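Local atomic coordinates of lovastatin nonaketide synthase, polyketide synthase component (PDB entry 7CPX), a protein that works with its partner lovC to build dihydromonacolin L, the nonaketide precursor of lovastatin, from malonyl-CoA, S-adenosyl-L-methionine and NADPH. Residues W797-D802 and Y817-N821. The protein carries 2 engineered substitutions. Numbering follows the deposited sequence.
Sequences WYSSVD and YWKDN
Tyr817 reaches from the helix 815-820 to the loop that follows strand 797-798, and its phenol end meets both Trp797 and Ser799. Its CG is anti to the backbone N (chi1 180°), which carries the ring across to segment 797-802. Ser799 OG comes in at the ring edge, near the ring plane, and donates a hydrogen bond of 2.6 Å to Tyr817 OH. Ser799 OG also accepts from Asp802 N at 3.2 Å, an ST motif that closes the loop from Ser799 to Asp802. Trp797 meets the ring with its six-membered end. Trp797 CH2 is 3.6 Å from Tyr817 CE2, which lies in the indole plane at the edge. The two ring planes are nearly perpendicular (86°).

Val801 carries the packing on to Asp820 and Asn821. Its two methyls divide the work: Val801 CG1 sits 3.5 Å from Asp820 CB, and Val801 CG2 lies 3.7 Å from Asn821 OD1. Asn821 ND2 bonds to Ser656 O, in a probable nucleophile elbow.

The side with Asp802 and the carboxylate of Asp820 is looser; both residues are partly exposed. Asp802 CB lies 4.1 Å from Tyr817 CE1. The two carboxylates stay apart, with Asp802 OD1 5.1 Å from Asp820 OD2, while Asp802 OD2 accepts from Arg806 N.

Inside the acyltransferase domain, the contact joins an edge strand of the parallel sheet to a neighbouring helix. Tyr817 OH also bonds to Glu659 OE2 on helix 657-665. The chemistry implies a polar chain, largely buried, from Asp802 N through both hydroxyls to the Glu659 carboxylate, that probably fixes the rotation of each hydroxyl.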
loop_
_atom_site.group_PDB
_atom_site.type_symbol
_atom_site.label_atom_id
_atom_site.label_comp_id
_atom_site.label_asym_id
_atom_site.label_seq_id
_atom_site.Cartn_x
_atom_site.Cartn_y
_atom_site.Cartn_z
ATOM N N TRP A 797 -13.081 -79.145 -19.421
ATOM C CA TRP A 797 -12.682 -79.606 -20.741
ATOM C C TRP A 797 -13.908 -80.075 -21.508
ATOM O O TRP A 797 -14.746 -80.806 -20.971
ATOM C CB TRP A 797 -11.654 -80.737 -20.622
ATOM C CG TRP A 797 -11.293 -81.388 -21.913
ATOM C CD1 TRP A 797 -10.341 -80.979 -22.799
ATOM C CD2 TRP A 797 -11.866 -82.579 -22.459
ATOM N NE1 TRP A 797 -10.289 -81.839 -23.868
ATOM C CE2 TRP A 797 -11.216 -82.830 -23.684
ATOM C CE3 TRP A 797 -12.866 -83.456 -22.034
ATOM C CZ2 TRP A 797 -11.536 -83.922 -24.487
ATOM C CZ3 TRP A 797 -13.184 -84.536 -22.833
ATOM C CH2 TRP A 797 -12.520 -84.762 -24.045
ATOM N N TYR A 798 -14.007 -79.650 -22.766
ATOM C CA TYR A 798 -15.162 -79.939 -23.608
ATOM C C TYR A 798 -14.685 -80.542 -24.919
ATOM O O TYR A 798 -13.897 -79.922 -25.640
ATOM C CB TYR A 798 -15.979 -78.672 -23.871
ATOM C CG TYR A 798 -16.504 -78.018 -22.614
ATOM C CD1 TYR A 798 -15.720 -77.127 -21.893
ATOM C CD2 TYR A 798 -17.782 -78.291 -22.147
ATOM C CE1 TYR A 798 -16.196 -76.527 -20.744
ATOM C CE2 TYR A 798 -18.266 -77.695 -21.000
ATOM C CZ TYR A 798 -17.469 -76.814 -20.302
ATOM O OH TYR A 798 -17.946 -76.218 -19.157
ATOM N N SER A 799 -15.160 -81.746 -25.222
ATOM C CA SER A 799 -14.860 -82.373 -26.498
ATOM C C SER A 799 -15.663 -81.723 -27.620
ATOM O O SER A 799 -16.729 -81.141 -27.401
ATOM C CB SER A 799 -15.167 -83.869 -26.441
ATOM O OG SER A 799 -15.003 -84.471 -27.713
ATOM N N SER A 800 -15.131 -81.830 -28.836
ATOM C CA SER A 800 -15.785 -81.305 -30.029
ATOM C C SER A 800 -15.853 -82.399 -31.084
ATOM O O SER A 800 -16.781 -82.434 -31.898
ATOM C CB SER A 800 -15.035 -80.088 -30.569
ATOM O OG SER A 800 -13.829 -80.473 -31.206
ATOM N N VAL A 801 -14.862 -83.294 -31.075
ATOM C CA VAL A 801 -14.924 -84.487 -31.915
ATOM C C VAL A 801 -16.204 -85.254 -31.620
ATOM O O VAL A 801 -16.942 -85.652 -32.529
ATOM C CB VAL A 801 -13.673 -85.355 -31.692
ATOM C CG1 VAL A 801 -13.951 -86.811 -32.032
ATOM C CG2 VAL A 801 -12.507 -84.817 -32.511
ATOM N N ASP A 802 -16.480 -85.473 -30.339
ATOM C CA ASP A 802 -17.784 -85.922 -29.876
ATOM C C ASP A 802 -18.561 -84.686 -29.443
ATOM O O ASP A 802 -18.094 -83.922 -28.592
ATOM C CB ASP A 802 -17.649 -86.913 -28.722
ATOM C CG ASP A 802 -18.989 -87.415 -28.227
ATOM O OD1 ASP A 802 -19.609 -88.246 -28.925
ATOM O OD2 ASP A 802 -19.424 -86.977 -27.143
ATOM N N TYR A 817 -13.056 -92.798 -28.507
ATOM C CA TYR A 817 -12.949 -91.348 -28.634
ATOM C C TYR A 817 -11.713 -90.955 -29.434
ATOM O O TYR A 817 -11.777 -90.073 -30.302
ATOM C CB TYR A 817 -12.922 -90.703 -27.250
ATOM C CG TYR A 817 -12.803 -89.197 -27.285
ATOM C CD1 TYR A 817 -13.700 -88.429 -28.014
ATOM C CD2 TYR A 817 -11.801 -88.543 -26.583
ATOM C CE1 TYR A 817 -13.599 -87.054 -28.048
ATOM C CE2 TYR A 817 -11.692 -87.167 -26.609
ATOM C CZ TYR A 817 -12.594 -86.427 -27.344
ATOM O OH TYR A 817 -12.493 -85.055 -27.378
ATOM N N TRP A 818 -10.578 -91.601 -29.163
ATOM C CA TRP A 818 -9.373 -91.311 -29.932
ATOM C C TRP A 818 -9.537 -91.725 -31.388
ATOM O O TRP A 818 -8.911 -91.135 -32.276
ATOM C CB TRP A 818 -8.171 -92.013 -29.302
ATOM C CG TRP A 818 -8.004 -91.711 -27.842
ATOM C CD1 TRP A 818 -8.512 -92.424 -26.796
ATOM C CD2 TRP A 818 -7.282 -90.616 -27.266
ATOM N NE1 TRP A 818 -8.152 -91.843 -25.605
ATOM C CE2 TRP A 818 -7.396 -90.730 -25.866
ATOM C CE3 TRP A 818 -6.550 -89.550 -27.798
ATOM C CZ2 TRP A 818 -6.805 -89.821 -24.992
ATOM C CZ3 TRP A 818 -5.964 -88.649 -26.928
ATOM C CH2 TRP A 818 -6.096 -88.790 -25.541
ATOM N N LYS A 819 -10.363 -92.741 -31.652
ATOM C CA LYS A 819 -10.685 -93.087 -33.034
ATOM C C LYS A 819 -11.561 -92.018 -33.678
ATOM O O LYS A 819 -11.303 -91.588 -34.810
ATOM C CB LYS A 819 -11.376 -94.450 -33.079
ATOM C CG LYS A 819 -11.985 -94.799 -34.429
ATOM C CD LYS A 819 -12.499 -96.228 -34.450
ATOM C CE LYS A 819 -13.237 -96.532 -35.742
ATOM N NZ LYS A 819 -13.724 -97.937 -35.788
ATOM N N ASP A 820 -12.602 -91.575 -32.970
ATOM C CA ASP A 820 -13.451 -90.503 -33.471
ATOM C C ASP A 820 -12.660 -89.228 -33.714
ATOM O O ASP A 820 -13.088 -88.387 -34.512
ATOM C CB ASP A 820 -14.584 -90.228 -32.482
ATOM C CG ASP A 820 -15.473 -91.434 -32.264
ATOM O OD1 ASP A 820 -15.221 -92.482 -32.895
ATOM O OD2 ASP A 820 -16.424 -91.335 -31.460
ATOM N N ASN A 821 -11.523 -89.067 -33.033
ATOM C CA ASN A 821 -10.684 -87.894 -33.261
ATOM C C ASN A 821 -10.399 -87.707 -34.745
ATOM O O ASN A 821 -10.387 -86.576 -35.246
ATOM C CB ASN A 821 -9.376 -88.025 -32.481
ATOM C CG ASN A 821 -8.458 -86.836 -32.681
ATOM O OD1 ASN A 821 -8.911 -85.728 -32.969
ATOM N ND2 ASN A 821 -7.157 -87.062 -32.535
#